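Local coordinates for putative nisin-resistance protein (Streptococcus agalactiae 515, PDB 4Y68) that probably cleaves the lantibiotic nisin as an S41-family peptidase, helping the bacterium to resist it, at residues A[134-137]-A[138-142]; A[163-166]-A[167-171]. One frame throughout, in Å; residues are numbered along the deposited sequence.

Contact 1: residues A[134-137]-A[138-142]; sequences ISHY and SGKLQ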
ATOM      1  N   ILE A 134      -3.706   4.896 -13.940  1.00 27.78           N
ATOM      2  CA  ILE A 134      -3.695   3.629 -13.219  1.00 27.80           C
ATOM      3  C   ILE A 134      -4.033   2.513 -14.174  1.00 25.44           C
ATOM      4  O   ILE A 134      -3.588   1.400 -13.977  1.00 27.82           O
ATOM      5  CB  ILE A 134      -4.673   3.586 -12.010  1.00 28.49           C
ATOM      6  CG1 ILE A 134      -6.122   3.637 -12.478  1.00 31.84           C
ATOM      7  CG2 ILE A 134      -4.343   4.677 -10.988  1.00 27.83           C
ATOM      8  CD1 ILE A 134      -7.142   3.464 -11.341  1.00 34.06           C
ATOM      9  N   SER A 135      -4.805   2.813 -15.219  1.00 26.96           N
ATOM     10  CA  SER A 135      -5.116   1.818 -16.248  1.00 27.21           C
ATOM     11  C   SER A 135      -3.914   1.554 -17.189  1.00 26.67           C
ATOM     12  O   SER A 135      -3.708   0.436 -17.678  1.00 25.67           O
ATOM     13  CB  SER A 135      -6.332   2.266 -17.062  1.00 32.51           C
ATOM     14  OG  SER A 135      -7.450   2.513 -16.212  1.00 36.67           O
ATOM     15  N   HIS A 136      -3.120   2.586 -17.435  1.00 26.82           N
ATOM     16  CA  HIS A 136      -1.880   2.392 -18.165  1.00 29.20           C
ATOM     17  C   HIS A 136      -0.923   1.505 -17.360  1.00 28.60           C
ATOM     18  O   HIS A 136      -0.274   0.632 -17.917  1.00 31.52           O
ATOM     19  CB  HIS A 136      -1.226   3.732 -18.501  1.00 31.10           C
ATOM     20  CG  HIS A 136       0.120   3.591 -19.133  1.00 39.72           C
ATOM     21  ND1 HIS A 136       1.180   4.414 -18.821  1.00 42.73           N
ATOM     22  CD2 HIS A 136       0.585   2.705 -20.044  1.00 46.71           C
ATOM     23  CE1 HIS A 136       2.243   4.039 -19.514  1.00 40.44           C
ATOM     24  NE2 HIS A 136       1.908   3.006 -20.264  1.00 41.94           N
ATOM     25  N   TYR A 137      -0.858   1.703 -16.044  1.00 29.77           N
ATOM     26  CA  TYR A 137       0.024   0.891 -15.204  1.00 26.34           C
ATOM     27  C   TYR A 137      -0.430  -0.568 -15.195  1.00 24.31           C
ATOM     28  O   TYR A 137       0.353  -1.456 -15.502  1.00 23.24           O
ATOM     29  CB  TYR A 137       0.075   1.452 -13.779  1.00 23.40           C
ATOM     30  CG  TYR A 137       1.003   0.737 -12.782  1.00 21.51           C
ATOM     31  CD1 TYR A 137       0.733  -0.556 -12.326  1.00 20.91           C
ATOM     32  CD2 TYR A 137       2.106   1.398 -12.246  1.00 22.94           C
ATOM     33  CE1 TYR A 137       1.574  -1.181 -11.386  1.00 22.73           C
ATOM     34  CE2 TYR A 137       2.946   0.794 -11.300  1.00 18.84           C
ATOM     35  CZ  TYR A 137       2.673  -0.487 -10.879  1.00 22.36           C
ATOM     36  OH  TYR A 137       3.503  -1.069  -9.963  1.00 20.53           O
ATOM     37  N   SER A 138      -1.695  -0.812 -14.860  1.00 26.85           N
ATOM     38  CA  SER A 138      -2.209  -2.180 -14.822  1.00 23.21           C
ATOM     39  C   SER A 138      -2.225  -2.818 -16.211  1.00 25.76           C
ATOM     40  O   SER A 138      -1.922  -4.002 -16.348  1.00 28.54           O
ATOM     41  CB  SER A 138      -3.609  -2.228 -14.198  1.00 24.21           C
ATOM     42  OG  SER A 138      -4.560  -1.418 -14.899  1.00 28.31           O
ATOM     43  N   GLY A 139      -2.569  -2.040 -17.235  1.00 28.72           N
ATOM     44  CA  GLY A 139      -2.627  -2.550 -18.606  1.00 26.42           C
ATOM     45  C   GLY A 139      -1.288  -3.068 -19.091  1.00 27.45           C
ATOM     46  O   GLY A 139      -1.184  -4.134 -19.706  1.00 32.42           O
ATOM     47  N   LYS A 140      -0.242  -2.309 -18.792  1.00 31.99           N
ATOM     48  CA  LYS A 140       1.120  -2.720 -19.096  1.00 30.84           C
ATOM     49  C   LYS A 140       1.438  -4.083 -18.459  1.00 28.22           C
ATOM     50  O   LYS A 140       2.073  -4.937 -19.077  1.00 35.44           O
ATOM     51  CB  LYS A 140       2.095  -1.640 -18.609  1.00 35.28           C
ATOM     52  CG  LYS A 140       3.116  -1.158 -19.622  1.00 38.10           C
ATOM     53  CD  LYS A 140       4.462  -1.840 -19.394  1.00 39.47           C
ATOM     54  CE  LYS A 140       5.579  -1.205 -20.236  1.00 43.71           C
ATOM     55  NZ  LYS A 140       5.991   0.177 -19.787  1.00 39.45           N
ATOM     56  N   LEU A 141       0.998  -4.294 -17.221  1.00 26.63           N
ATOM     57  CA  LEU A 141       1.260  -5.551 -16.539  1.00 22.88           C
ATOM     58  C   LEU A 141       0.449  -6.674 -17.173  1.00 27.09           C
ATOM     59  O   LEU A 141       0.981  -7.731 -17.516  1.00 28.24           O
ATOM     60  CB  LEU A 141       0.935  -5.441 -15.048  1.00 25.97           C
ATOM     61  CG  LEU A 141       2.075  -4.886 -14.202  1.00 30.84           C
ATOM     62  CD1 LEU A 141       1.603  -4.506 -12.821  1.00 26.70           C
ATOM     63  CD2 LEU A 141       3.182  -5.920 -14.112  1.00 26.33           C
ATOM     64  N   GLN A 142      -0.849  -6.431 -17.307  1.00 26.25           N
ATOM     65  CA  GLN A 142      -1.753  -7.358 -17.958  1.00 26.67           C
ATOM     66  C   GLN A 142      -1.172  -7.826 -19.307  1.00 30.95           C
ATOM     67  O   GLN A 142      -1.081  -9.023 -19.562  1.00 36.65           O
ATOM     68  CB  GLN A 142      -3.113  -6.692 -18.139  1.00 27.48           C
ATOM     69  CG  GLN A 142      -4.143  -7.501 -18.888  1.00 32.98           C
ATOM     70  CD  GLN A 142      -4.942  -8.406 -17.993  1.00 40.02           C
ATOM     71  OE1 GLN A 142      -4.394  -9.152 -17.171  1.00 45.24           O
ATOM     72  NE2 GLN A 142      -6.255  -8.348 -18.139  1.00 40.54           N
TER
HETATM   73  O   HOH W   1      -5.875  -1.835 -17.488  1.00 26.40           O
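Tyr-137 and Leu-141, one helical turn apart, show how neighbouring side chains can share a buried face. Both point the same way, lying alongside each other, and CD1 of Leu-141 meets the phenol at CE1 of Tyr-137 from 3.6 Å, obliquely to the ring. The ring is placed there by a first torsion that sets CG of Tyr-137 anti to its own N (chi1 -178°), while its OH is hydrogen-bonded to the backbone O of Pro-124, which holds the far end of the ring. In the backbone, the hydrogen bond from Leu-141 N to Tyr-137 O is weak (3.4 Å). The one from Ser-138 N to Ile-134 O is nearly straight, at 174°. Both segments belong to helix 131-147, the crossover helix of a beta-alpha-beta unit whose strands, 118-122 and 152-156, run parallel in the mixed sheet. On another face of the helix, a water ties side chain to backbone. Ser-138 holds OG between its N and carbonyl carbon (chi1 58°), from where the hydroxyl donates to the water over 2.9 Å; the water in turn donates to Ser-135 O. That carbonyl oxygen is gripped twice, since Gly-139 N also binds it, at 2.8 Å, from above the carbonyl plane. The outer side is held more loosely. Lys-140 N bonds His-136 O at 3.1 Å, but between the side chains the nearest approach is 4.4 Å, from CG of Lys-140 to NE2 of His-136. A bent lysine chain carries NZ to the backbone O of Pro-109, and the imidazole of His-136 meets the ring of Tyr-108 with the planes at a steep tilt.

Contact 2: residues A[163-166]-A[167-171]; sequences GNMI and PMIGG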
ATOM      1  N   GLY A 163       1.779   3.235  -2.575  1.00 21.11           N
ATOM      2  CA  GLY A 163       0.907   4.061  -3.384  1.00 20.43           C
ATOM      3  C   GLY A 163      -0.450   3.400  -3.543  1.00 21.83           C
ATOM      4  O   GLY A 163      -0.969   2.785  -2.610  1.00 22.89           O
ATOM      5  N   ASN A 164      -1.010   3.513  -4.742  1.00 21.65           N
ATOM      6  CA  ASN A 164      -2.346   3.013  -5.051  1.00 20.49           C
ATOM      7  C   ASN A 164      -2.361   1.499  -5.242  1.00 20.85           C
ATOM      8  O   ASN A 164      -1.819   1.001  -6.214  1.00 22.93           O
ATOM      9  CB  ASN A 164      -2.853   3.731  -6.312  1.00 20.76           C
ATOM     10  CG  ASN A 164      -4.339   3.567  -6.540  1.00 21.56           C
ATOM     11  OD1 ASN A 164      -4.962   2.645  -6.031  1.00 22.68           O
ATOM     12  ND2 ASN A 164      -4.912   4.465  -7.346  1.00 25.05           N
ATOM     13  N   MET A 165      -2.957   0.770  -4.299  1.00 18.85           N
ATOM     14  CA  MET A 165      -3.092  -0.693  -4.396  1.00 21.99           C
ATOM     15  C   MET A 165      -3.767  -1.183  -5.695  1.00 21.28           C
ATOM     16  O   MET A 165      -3.405  -2.221  -6.236  1.00 23.27           O
ATOM     17  CB  MET A 165      -3.892  -1.228  -3.209  1.00 23.28           C
ATOM     18  CG  MET A 165      -3.076  -1.385  -1.945  1.00 27.04           C
ATOM     19  SD  MET A 165      -2.392  -3.016  -1.773  1.00 26.31           S
ATOM     20  CE  MET A 165      -3.829  -3.968  -1.402  1.00 24.18           C
ATOM     21  N   ILE A 166      -4.720  -0.411  -6.190  1.00 19.96           N
ATOM     22  CA  ILE A 166      -5.604  -0.840  -7.280  1.00 26.39           C
ATOM     23  C   ILE A 166      -4.890  -1.255  -8.592  1.00 24.71           C
ATOM     24  O   ILE A 166      -5.159  -2.331  -9.125  1.00 25.41           O
ATOM     25  CB  ILE A 166      -6.632   0.275  -7.574  1.00 22.79           C
ATOM     26  CG1 ILE A 166      -7.645   0.345  -6.431  1.00 26.94           C
ATOM     27  CG2 ILE A 166      -7.352   0.016  -8.874  1.00 29.40           C
ATOM     28  CD1 ILE A 166      -8.684   1.461  -6.598  1.00 26.77           C
ATOM     29  N   PRO A 167      -3.985  -0.412  -9.113  1.00 23.34           N
ATOM     30  CA  PRO A 167      -3.222  -0.807 -10.306  1.00 22.42           C
ATOM     31  C   PRO A 167      -2.190  -1.917 -10.046  1.00 26.51           C
ATOM     32  O   PRO A 167      -1.846  -2.692 -10.959  1.00 21.67           O
ATOM     33  CB  PRO A 167      -2.522   0.494 -10.715  1.00 27.08           C
ATOM     34  CG  PRO A 167      -2.591   1.390  -9.497  1.00 23.26           C
ATOM     35  CD  PRO A 167      -3.850   1.023  -8.814  1.00 19.99           C
ATOM     36  N   MET A 168      -1.689  -1.996  -8.813  1.00 25.08           N
ATOM     37  CA  MET A 168      -0.730  -3.043  -8.452  1.00 27.45           C
ATOM     38  C   MET A 168      -1.390  -4.407  -8.403  1.00 24.90           C
ATOM     39  O   MET A 168      -0.951  -5.354  -9.069  1.00 28.62           O
ATOM     40  CB  MET A 168      -0.069  -2.744  -7.098  1.00 23.84           C
ATOM     41  CG  MET A 168       0.851  -1.571  -7.147  1.00 26.25           C
ATOM     42  SD  MET A 168       1.841  -1.384  -5.664  1.00 24.82           S
ATOM     43  CE  MET A 168       2.139   0.367  -5.855  1.00 18.21           C
ATOM     44  N   ILE A 169      -2.443  -4.521  -7.606  1.00 25.78           N
ATOM     45  CA  ILE A 169      -3.126  -5.795  -7.510  1.00 24.47           C
ATOM     46  C   ILE A 169      -3.791  -6.087  -8.841  1.00 23.54           C
ATOM     47  O   ILE A 169      -3.706  -7.198  -9.344  1.00 28.40           O
ATOM     48  CB  ILE A 169      -4.186  -5.823  -6.391  1.00 22.17           C
ATOM     49  CG1 ILE A 169      -3.527  -5.736  -5.012  1.00 21.40           C
ATOM     50  CG2 ILE A 169      -4.993  -7.115  -6.491  1.00 20.44           C
ATOM     51  CD1 ILE A 169      -2.584  -6.869  -4.703  1.00 22.28           C
ATOM     52  N   GLY A 170      -4.449  -5.084  -9.406  1.00 20.44           N
ATOM     53  CA  GLY A 170      -5.133  -5.233 -10.683  1.00 29.84           C
ATOM     54  C   GLY A 170      -4.290  -5.754 -11.847  1.00 29.42           C
ATOM     55  O   GLY A 170      -4.699  -6.663 -12.571  1.00 31.68           O
ATOM     56  N   GLY A 171      -3.109  -5.187 -12.033  1.00 25.08           N
ATOM     57  CA  GLY A 171      -2.248  -5.606 -13.117  1.00 24.16           C
ATOM     58  C   GLY A 171      -1.796  -7.043 -12.938  1.00 25.42           C
ATOM     59  O   GLY A 171      -1.516  -7.736 -13.910  1.00 31.90           O
TER
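Asn-164 and Pro-167 meet where helix 165-171 begins, a worked example of an asparagine N-cap followed by a first-turn proline. OD1 of Asn-164 accepts from Ile-166 N at 3.1 Å, a capping bond whose donor stands well above the carbonyl plane of the amide. With chi1 at -166°, CG of Asn-164 lies beside its carbonyl carbon, the amide folds back over the start of the helix, and the pyrrolidine of Pro-167 lies across it at about a right angle. CD of Pro-167 comes within 3.4 Å of CG of Asn-164, making this the tight part of the contact. Lacking an N-H, a proline suits the first turn, where the backbone N has no carbonyl of a preceding turn to pair with. The other end of the amide is also engaged, ND2 of Asn-164 bonding the O of Lys-128. Met-168, its chain extended beyond CG, brings CG to 3.8 Å from the O of Asn-164 before going on to helix 229-235. Packing is slacker on the face toward helix 229-235 and Phe-182, where Met-165, bent twice along its chain, lies beside Ile-169 with CE 4.0 Å from CG1 of the isoleucine. Ile-166, partly exposed, points elsewhere, near Leu-204 and a bound MES molecule that probably came from the crystallisation liquor. Beneath Met-165 and Ile-169 the backbone closes firmly, Ile-169 N meeting the O of Met-165 at 2.8 Å and nearly along the C=O axis.

Overall arrangement
Contacts 1 and 2, centred 9 Å apart, lie on two helices packed directly together, contact 1 toward the outside and contact 2 nearer the middle of the chain. Pro-167 meets contact 1 twice: its CB sits 3.5 Å from Ile-134 O, while its O lies 3.6 Å from CD1 of Tyr-137. At one end CB of Leu-141 touches Gly-171 O at 3.5 Å; at the other, CG2 of Ile-134 approaches ND2 of the capping Asn-164 at 3.7 Å. Side chains of Ile-134 and Ile-166 each come to about 4 Å from a bound MES, so both contacts probably border the same site, which may mark a pocket.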